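Local coordinates for protein ornithine aminotransferase (Plasmodium falciparum, PDB 3LG0) that transfers the delta-amino group of ornithine to 2-oxoglutarate with pyridoxal phosphate as cofactor, yielding the semialdehyde of glutamate for proline synthesis, at residues A[8-13]-A[41-45]; A[26-32]-A[373-377]. All blocks are in the same frame, centred on the assembly; numbering follows the deposited sequence.

Contact 1. Residues A[8-13]-A[41-45]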
ATOM      1  N   LYS A   8     -30.749   5.029  -7.861  1.00 55.53           N
ATOM      2  CA  LYS A   8     -30.399   3.763  -8.496  1.00 45.03           C
ATOM      3  C   LYS A   8     -30.478   2.568  -7.554  1.00 25.69           C
ATOM      4  O   LYS A   8     -30.685   2.700  -6.361  1.00 29.71           O
ATOM      5  CB  LYS A   8     -29.012   3.833  -9.146  1.00 29.45           C
ATOM      6  CG  LYS A   8     -28.104   4.924  -8.606  1.00 18.88           C
ATOM      7  CD  LYS A   8     -27.059   5.298  -9.689  1.00 40.20           C
ATOM      8  CE  LYS A   8     -26.091   4.141  -9.955  1.00 39.91           C
ATOM      9  NZ  LYS A   8     -24.762   4.550 -10.533  1.00 36.44           N
ATOM     10  N   SER A   9     -30.297   1.394  -8.126  1.00 34.07           N
ATOM     11  CA  SER A   9     -30.342   0.153  -7.387  1.00 26.26           C
ATOM     12  C   SER A   9     -28.955  -0.514  -7.252  1.00 39.90           C
ATOM     13  O   SER A   9     -28.019  -0.204  -8.011  1.00 31.22           O
ATOM     14  CB  SER A   9     -31.246  -0.805  -8.137  1.00 23.03           C
ATOM     15  OG  SER A   9     -30.696  -1.083  -9.411  1.00 32.05           O
ATOM     16  N   SER A  10     -28.846  -1.448  -6.303  1.00 33.30           N
ATOM     17  CA  SER A  10     -27.663  -2.316  -6.190  1.00 33.59           C
ATOM     18  C   SER A  10     -27.237  -2.838  -7.561  1.00 33.23           C
ATOM     19  O   SER A  10     -26.045  -3.019  -7.842  1.00 32.37           O
ATOM     20  CB  SER A  10     -27.941  -3.512  -5.264  1.00 28.39           C
ATOM     21  OG  SER A  10     -28.013  -3.126  -3.908  1.00 26.36           O
ATOM     22  N   GLN A  11     -28.218  -3.101  -8.412  1.00 28.14           N
ATOM     23  CA  GLN A  11     -27.914  -3.646  -9.721  1.00 29.15           C
ATOM     24  C   GLN A  11     -27.331  -2.568 -10.637  1.00 30.16           C
ATOM     25  O   GLN A  11     -26.488  -2.866 -11.474  1.00 34.24           O
ATOM     26  CB  GLN A  11     -29.150  -4.319 -10.347  1.00 29.86           C
ATOM     27  CG  GLN A  11     -28.840  -5.066 -11.649  1.00 38.13           C
ATOM     28  CD  GLN A  11     -28.170  -6.425 -11.415  1.00 53.27           C
ATOM     29  OE1 GLN A  11     -28.371  -7.062 -10.377  1.00 44.12           O
ATOM     30  NE2 GLN A  11     -27.375  -6.871 -12.383  1.00 47.50           N
ATOM     31  N   ASP A  12     -27.764  -1.317 -10.493  1.00 26.12           N
ATOM     32  CA  ASP A  12     -27.106  -0.246 -11.259  1.00 33.24           C
ATOM     33  C   ASP A  12     -25.628  -0.123 -10.880  1.00 31.88           C
ATOM     34  O   ASP A  12     -24.761   0.012 -11.744  1.00 28.58           O
ATOM     35  CB  ASP A  12     -27.768   1.105 -11.053  1.00 24.51           C
ATOM     36  CG  ASP A  12     -29.168   1.166 -11.620  1.00 42.12           C
ATOM     37  OD1 ASP A  12     -29.482   0.341 -12.507  1.00 38.61           O
ATOM     38  OD2 ASP A  12     -29.939   2.049 -11.175  1.00 38.02           O
ATOM     39  N   TYR A  13     -25.340  -0.169  -9.585  1.00 32.04           N
ATOM     40  CA  TYR A  13     -23.957  -0.139  -9.162  1.00 30.20           C
ATOM     41  C   TYR A  13     -23.156  -1.300  -9.725  1.00 28.28           C
ATOM     42  O   TYR A  13     -22.053  -1.094 -10.224  1.00 30.30           O
ATOM     43  CB  TYR A  13     -23.839  -0.081  -7.655  1.00 20.67           C
ATOM     44  CG  TYR A  13     -24.142   1.285  -7.119  1.00 28.85           C
ATOM     45  CD1 TYR A  13     -23.178   2.296  -7.119  1.00 22.67           C
ATOM     46  CD2 TYR A  13     -25.398   1.572  -6.620  1.00 26.02           C
ATOM     47  CE1 TYR A  13     -23.482   3.558  -6.601  1.00 24.02           C
ATOM     48  CE2 TYR A  13     -25.710   2.805  -6.124  1.00 20.37           C
ATOM     49  CZ  TYR A  13     -24.767   3.798  -6.108  1.00 31.95           C
ATOM     50  OH  TYR A  13     -25.142   5.025  -5.587  1.00 30.81           O
ATOM     51  N   TYR A  41     -24.966  -1.740   5.561  1.00 29.71           N
ATOM     52  CA  TYR A  41     -26.253  -1.457   4.926  1.00 33.12           C
ATOM     53  C   TYR A  41     -26.077  -1.282   3.425  1.00 34.43           C
ATOM     54  O   TYR A  41     -25.162  -0.576   2.982  1.00 23.89           O
ATOM     55  CB  TYR A  41     -26.873  -0.179   5.511  1.00 35.53           C
ATOM     56  CG  TYR A  41     -26.958  -0.184   7.013  1.00 35.93           C
ATOM     57  CD1 TYR A  41     -28.140  -0.536   7.660  1.00 34.31           C
ATOM     58  CD2 TYR A  41     -25.850   0.133   7.788  1.00 21.85           C
ATOM     59  CE1 TYR A  41     -28.214  -0.559   9.033  1.00 36.49           C
ATOM     60  CE2 TYR A  41     -25.910   0.097   9.157  1.00 30.91           C
ATOM     61  CZ  TYR A  41     -27.089  -0.242   9.785  1.00 45.33           C
ATOM     62  OH  TYR A  41     -27.133  -0.258  11.166  1.00 43.76           O
ATOM     63  N   ASP A  42     -26.958  -1.917   2.649  1.00 30.78           N
ATOM     64  CA  ASP A  42     -26.874  -1.836   1.200  1.00 29.41           C
ATOM     65  C   ASP A  42     -27.732  -0.712   0.576  1.00 31.95           C
ATOM     66  O   ASP A  42     -28.333   0.111   1.284  1.00 29.84           O
ATOM     67  CB  ASP A  42     -27.102  -3.206   0.546  1.00 32.55           C
ATOM     68  CG  ASP A  42     -28.565  -3.636   0.554  1.00 43.23           C
ATOM     69  OD1 ASP A  42     -29.429  -2.862   1.010  1.00 36.38           O
ATOM     70  OD2 ASP A  42     -28.846  -4.761   0.101  1.00 35.16           O
ATOM     71  N   ILE A  43     -27.731  -0.664  -0.752  1.00 27.98           N
ATOM     72  CA  ILE A  43     -28.367   0.411  -1.493  1.00 37.78           C
ATOM     73  C   ILE A  43     -29.858   0.501  -1.162  1.00 47.67           C
ATOM     74  O   ILE A  43     -30.416   1.596  -1.088  1.00 41.79           O
ATOM     75  CB  ILE A  43     -28.187   0.216  -3.023  1.00 35.92           C
ATOM     76  CG1 ILE A  43     -26.703   0.214  -3.401  1.00 36.99           C
ATOM     77  CG2 ILE A  43     -28.920   1.305  -3.785  1.00 34.52           C
ATOM     78  CD1 ILE A  43     -25.925   1.353  -2.820  1.00 28.95           C
ATOM     79  N   GLU A  44     -30.488  -0.658  -0.965  1.00 43.74           N
ATOM     80  CA  GLU A  44     -31.913  -0.735  -0.664  1.00 42.70           C
ATOM     81  C   GLU A  44     -32.174  -0.662   0.834  1.00 38.63           C
ATOM     82  O   GLU A  44     -33.229  -1.058   1.302  1.00 48.22           O
ATOM     83  CB  GLU A  44     -32.503  -2.034  -1.226  1.00 44.75           C
ATOM     84  CG  GLU A  44     -32.576  -2.077  -2.749  1.00 47.51           C
ATOM     85  CD  GLU A  44     -31.213  -2.288  -3.398  1.00 50.50           C
ATOM     86  OE1 GLU A  44     -30.396  -3.025  -2.807  1.00 42.44           O
ATOM     87  OE2 GLU A  44     -30.964  -1.722  -4.495  1.00 39.09           O
ATOM     88  N   ASP A  45     -31.188  -0.179   1.578  1.00 35.21           N
ATOM     89  CA  ASP A  45     -31.281  -0.057   3.028  1.00 38.50           C
ATOM     90  C   ASP A  45     -31.472  -1.357   3.841  1.00 36.89           C
ATOM     91  O   ASP A  45     -31.823  -1.295   5.015  1.00 41.35           O
ATOM     92  CB  ASP A  45     -32.350   0.974   3.391  1.00 39.43           C
ATOM     93  CG  ASP A  45     -31.999   2.367   2.903  1.00 53.16           C
ATOM     94  OD1 ASP A  45     -30.919   2.871   3.283  1.00 52.04           O
ATOM     95  OD2 ASP A  45     -32.794   2.961   2.139  1.00 58.38           O
TER
HETATM   96  O   HOH W   1     -27.114  -5.017  -2.315  1.00 22.86           O

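Contact 2. Residues A[26-32]-A[373-377]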
ATOM      1  N   ASP A  26     -14.135 -11.146  -7.577  1.00 38.30           N
ATOM      2  CA  ASP A  26     -15.379 -11.899  -7.700  1.00 41.08           C
ATOM      3  C   ASP A  26     -16.237 -11.762  -6.440  1.00 36.20           C
ATOM      4  O   ASP A  26     -16.406 -12.724  -5.703  1.00 37.43           O
ATOM      5  CB  ASP A  26     -15.045 -13.375  -7.927  1.00 48.55           C
ATOM      6  CG  ASP A  26     -16.272 -14.220  -8.166  1.00 60.78           C
ATOM      7  OD1 ASP A  26     -17.236 -13.696  -8.766  1.00 61.00           O
ATOM      8  OD2 ASP A  26     -16.271 -15.403  -7.754  1.00 66.34           O
ATOM      9  N   PRO A  27     -16.775 -10.560  -6.182  1.00 30.80           N
ATOM     10  CA  PRO A  27     -17.464 -10.301  -4.917  1.00 30.43           C
ATOM     11  C   PRO A  27     -18.834 -10.959  -4.852  1.00 28.40           C
ATOM     12  O   PRO A  27     -19.446 -11.220  -5.866  1.00 28.93           O
ATOM     13  CB  PRO A  27     -17.654  -8.782  -4.917  1.00 22.85           C
ATOM     14  CG  PRO A  27     -16.969  -8.263  -6.151  1.00 31.94           C
ATOM     15  CD  PRO A  27     -16.836  -9.407  -7.087  1.00 28.88           C
ATOM     16  N   ILE A  28     -19.301 -11.207  -3.643  1.00 27.92           N
ATOM     17  CA  ILE A  28     -20.700 -11.502  -3.398  1.00 32.42           C
ATOM     18  C   ILE A  28     -21.534 -10.311  -3.884  1.00 37.41           C
ATOM     19  O   ILE A  28     -21.154  -9.146  -3.682  1.00 28.70           O
ATOM     20  CB  ILE A  28     -20.929 -11.747  -1.877  1.00 33.69           C
ATOM     21  CG1 ILE A  28     -20.392 -13.120  -1.458  1.00 31.88           C
ATOM     22  CG2 ILE A  28     -22.385 -11.635  -1.502  1.00 32.17           C
ATOM     23  CD1 ILE A  28     -21.020 -14.254  -2.224  1.00 46.30           C
ATOM     24  N   PRO A  29     -22.677 -10.591  -4.529  1.00 33.69           N
ATOM     25  CA  PRO A  29     -23.524  -9.525  -5.076  1.00 34.74           C
ATOM     26  C   PRO A  29     -24.285  -8.736  -4.008  1.00 31.02           C
ATOM     27  O   PRO A  29     -25.506  -8.826  -3.925  1.00 32.65           O
ATOM     28  CB  PRO A  29     -24.527 -10.282  -5.962  1.00 33.44           C
ATOM     29  CG  PRO A  29     -24.108 -11.695  -5.959  1.00 40.31           C
ATOM     30  CD  PRO A  29     -23.259 -11.917  -4.752  1.00 34.69           C
ATOM     31  N   VAL A  30     -23.570  -7.971  -3.196  1.00 39.27           N
ATOM     32  CA  VAL A  30     -24.204  -7.034  -2.267  1.00 27.99           C
ATOM     33  C   VAL A  30     -23.450  -5.711  -2.379  1.00 34.79           C
ATOM     34  O   VAL A  30     -22.230  -5.699  -2.468  1.00 32.02           O
ATOM     35  CB  VAL A  30     -24.227  -7.568  -0.797  1.00 36.03           C
ATOM     36  CG1 VAL A  30     -22.807  -7.692  -0.205  1.00 23.95           C
ATOM     37  CG2 VAL A  30     -25.116  -6.684   0.092  1.00 30.04           C
ATOM     38  N   VAL A  31     -24.181  -4.603  -2.413  1.00 34.83           N
ATOM     39  CA  VAL A  31     -23.572  -3.284  -2.586  1.00 29.46           C
ATOM     40  C   VAL A  31     -23.741  -2.428  -1.328  1.00 33.27           C
ATOM     41  O   VAL A  31     -24.829  -1.930  -1.049  1.00 23.11           O
ATOM     42  CB  VAL A  31     -24.200  -2.533  -3.789  1.00 30.19           C
ATOM     43  CG1 VAL A  31     -23.511  -1.209  -4.003  1.00 28.75           C
ATOM     44  CG2 VAL A  31     -24.093  -3.371  -5.042  1.00 26.50           C
ATOM     45  N   LEU A  32     -22.659  -2.254  -0.578  1.00 27.65           N
ATOM     46  CA  LEU A  32     -22.705  -1.532   0.683  1.00 24.48           C
ATOM     47  C   LEU A  32     -22.476  -0.036   0.499  1.00 35.05           C
ATOM     48  O   LEU A  32     -21.743   0.395  -0.395  1.00 29.90           O
ATOM     49  CB  LEU A  32     -21.667  -2.100   1.657  1.00 27.14           C
ATOM     50  CG  LEU A  32     -21.708  -3.623   1.767  1.00 32.77           C
ATOM     51  CD1 LEU A  32     -20.653  -4.118   2.749  1.00 23.79           C
ATOM     52  CD2 LEU A  32     -23.140  -4.140   2.124  1.00 23.69           C
ATOM     53  N   LEU A 373     -26.595 -12.005   6.913  1.00 33.92           N
ATOM     54  CA  LEU A 373     -25.201 -12.088   7.367  1.00 34.61           C
ATOM     55  C   LEU A 373     -24.297 -12.256   6.161  1.00 38.46           C
ATOM     56  O   LEU A 373     -24.523 -13.134   5.335  1.00 33.76           O
ATOM     57  CB  LEU A 373     -25.017 -13.257   8.347  1.00 29.26           C
ATOM     58  CG  LEU A 373     -23.645 -13.612   8.926  1.00 36.33           C
ATOM     59  CD1 LEU A 373     -23.809 -14.212  10.334  1.00 38.14           C
ATOM     60  CD2 LEU A 373     -22.849 -14.550   8.015  1.00 22.18           C
ATOM     61  N   ILE A 374     -23.280 -11.409   6.051  1.00 34.02           N
ATOM     62  CA  ILE A 374     -22.397 -11.493   4.896  1.00 31.76           C
ATOM     63  C   ILE A 374     -20.991 -11.977   5.236  1.00 29.99           C
ATOM     64  O   ILE A 374     -20.378 -11.536   6.207  1.00 30.87           O
ATOM     65  CB  ILE A 374     -22.302 -10.168   4.100  1.00 33.22           C
ATOM     66  CG1 ILE A 374     -21.789  -9.017   4.971  1.00 32.73           C
ATOM     67  CG2 ILE A 374     -23.629  -9.819   3.447  1.00 32.64           C
ATOM     68  CD1 ILE A 374     -21.514  -7.735   4.153  1.00 29.52           C
ATOM     69  N   THR A 375     -20.492 -12.879   4.404  1.00 27.55           N
ATOM     70  CA  THR A 375     -19.150 -13.383   4.531  1.00 28.62           C
ATOM     71  C   THR A 375     -18.722 -13.982   3.194  1.00 28.25           C
ATOM     72  O   THR A 375     -19.441 -13.872   2.213  1.00 33.54           O
ATOM     73  CB  THR A 375     -19.052 -14.414   5.653  1.00 32.86           C
ATOM     74  OG1 THR A 375     -17.687 -14.813   5.816  1.00 38.81           O
ATOM     75  CG2 THR A 375     -19.924 -15.629   5.347  1.00 28.87           C
ATOM     76  N   ARG A 376     -17.554 -14.614   3.167  1.00 27.88           N
ATOM     77  CA  ARG A 376     -16.987 -15.124   1.943  1.00 36.72           C
ATOM     78  C   ARG A 376     -16.305 -16.461   2.198  1.00 36.32           C
ATOM     79  O   ARG A 376     -15.891 -16.752   3.320  1.00 39.42           O
ATOM     80  CB  ARG A 376     -15.947 -14.142   1.414  1.00 46.67           C
ATOM     81  CG  ARG A 376     -15.543 -14.423  -0.018  1.00 61.09           C
ATOM     82  CD  ARG A 376     -16.372 -13.617  -1.020  1.00 57.05           C
ATOM     83  NE  ARG A 376     -16.184 -14.062  -2.402  1.00 51.94           N
ATOM     84  CZ  ARG A 376     -15.002 -14.199  -3.001  1.00 58.19           C
ATOM     85  NH1 ARG A 376     -13.872 -13.949  -2.347  1.00 67.53           N
ATOM     86  NH2 ARG A 376     -14.949 -14.609  -4.259  1.00 62.50           N
ATOM     87  N   SER A 377     -16.168 -17.266   1.156  1.00 30.98           N
ATOM     88  CA  SER A 377     -15.485 -18.544   1.289  1.00 45.03           C
ATOM     89  C   SER A 377     -14.047 -18.474   0.797  1.00 53.31           C
ATOM     90  O   SER A 377     -13.753 -17.863  -0.231  1.00 44.06           O
ATOM     91  CB  SER A 377     -16.234 -19.648   0.544  1.00 41.24           C
ATOM     92  OG  SER A 377     -16.580 -19.249  -0.769  1.00 55.07           O
TER

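Contact 1. Residues A[8-13]-A[41-45]
Glu-44 reaches Ser-10 by a folded route: its CG lies beside the backbone N (chi1 -70°), and a bend at the second torsion (74°) turns the carboxylate back toward the first turn of helix 10-20. Ser-10 OG stands beside its own backbone N, anti to the carbonyl carbon, which lets OG and N-H face the same carboxylate. The N-H meets Glu-44 OE2 almost perfectly straight (178°) with N to OE2 2.8 Å, while Ser-10 OG donates to Glu-44 OE1 at 2.6 Å. Both oxygens use their syn lone pairs, a two-point grip that should fix the rotation of the carboxylate. Arg-46 forms a salt bridge to the same OE1. A water donates to Ser-10 OG (2.6 Å) and to Asp-42 OD2, an oxygen also engaged by Arg-46 and Tyr-48. Beside this polar cluster Ile-43 points at the helix: CD1 lies obliquely against the Tyr-13 ring, 3.6 Å from CE2, and CG2 rests 3.4 Å from Lys-8 O. Ser-9 OG accepts from Asp-12 N at 3.1 Å, an N-cap bond; the reciprocal Ser-9 N to Asp-12 OD2 bond that would complete a capping box is less certain. A type I turn, Asp-42 to Asp-45, presents Ile-43 and Glu-44 at the bend between strands 39-42 and 47-50; the whole is a capped helix N-terminus docked on a beta-hairpin turn.

Contact 2. Residues A[26-32]-A[373-377]
In the mixed sheet that gathers N- and C-terminal strands of the chain, the start of strand 31-36 and the loop before it face strand 373-378; no hydrogen bond joins the two segments, and side chains make the contact. Leu-32 and Ile-374 meet tip to tip, CD1 to CD1 at 4.0 Å; CG1 of Ile-374 stands between its backbone N and carbonyl carbon (chi1 59°) and carries CD1 to the leucine, while its CG2 faces Val-30 CG1 at a looser 4.3 Å. Val-40 of strand 39-42, one of two strands lying between them in the sheet, touches both Leu-32 and Ile-374, and Phe-85 of the second subunit packs on Val-30 and Ile-374. Farther along, Ile-28 and Arg-376 run past each other in opposite directions, with Ile-28 CG1 3.9 Å from Thr-375 O and 4.1 Å from Arg-376 CD. The arginine then bends at its second torsion and brings NH2 to Asp-26. There OD2 lies at the guanidinium edge, in its plane, but 3.8 Å from NH2: a long salt bridge, with the carboxylate plane turned 88° from the guanidinium. Although Asp-26 O is only 2.8 Å from NH2, the angle is too poor for a hydrogen bond. Trp-362 and Leu-366 of helix 361-370 also pack on Ile-28. This is consistent with the class-III, fold type I aminotransferase architecture, in which N-terminal strands and the C-terminal small domain pack beside the dimer interface.

How the contacts relate
Contact 1 and contact 2 have centres about 13 Å apart and meet at Val-31, whose side chain packs against Ser-10, Tyr-13 and Ile-43 of contact 1, while Val-30 and Leu-32 point to 373-377. Val-31 CG1 lies 3.5 Å from Ile-43 CG1 and 3.8 Å from Tyr-13 CB, and Val-31 O is 3.1 Å from Asp-42 CB. The segments alternate along the chain, 26-32 falling between 8-13 and 41-45; strands 31-36 and 39-42 are also neighbours in one sheet. Contact 1 is at the surface and contact 2 is buried, yet both touch the second subunit, where Val-31 and Leu-32 extend the sheet through a parallel ladder. Neither includes Lys-262, the probable cofactor lysine.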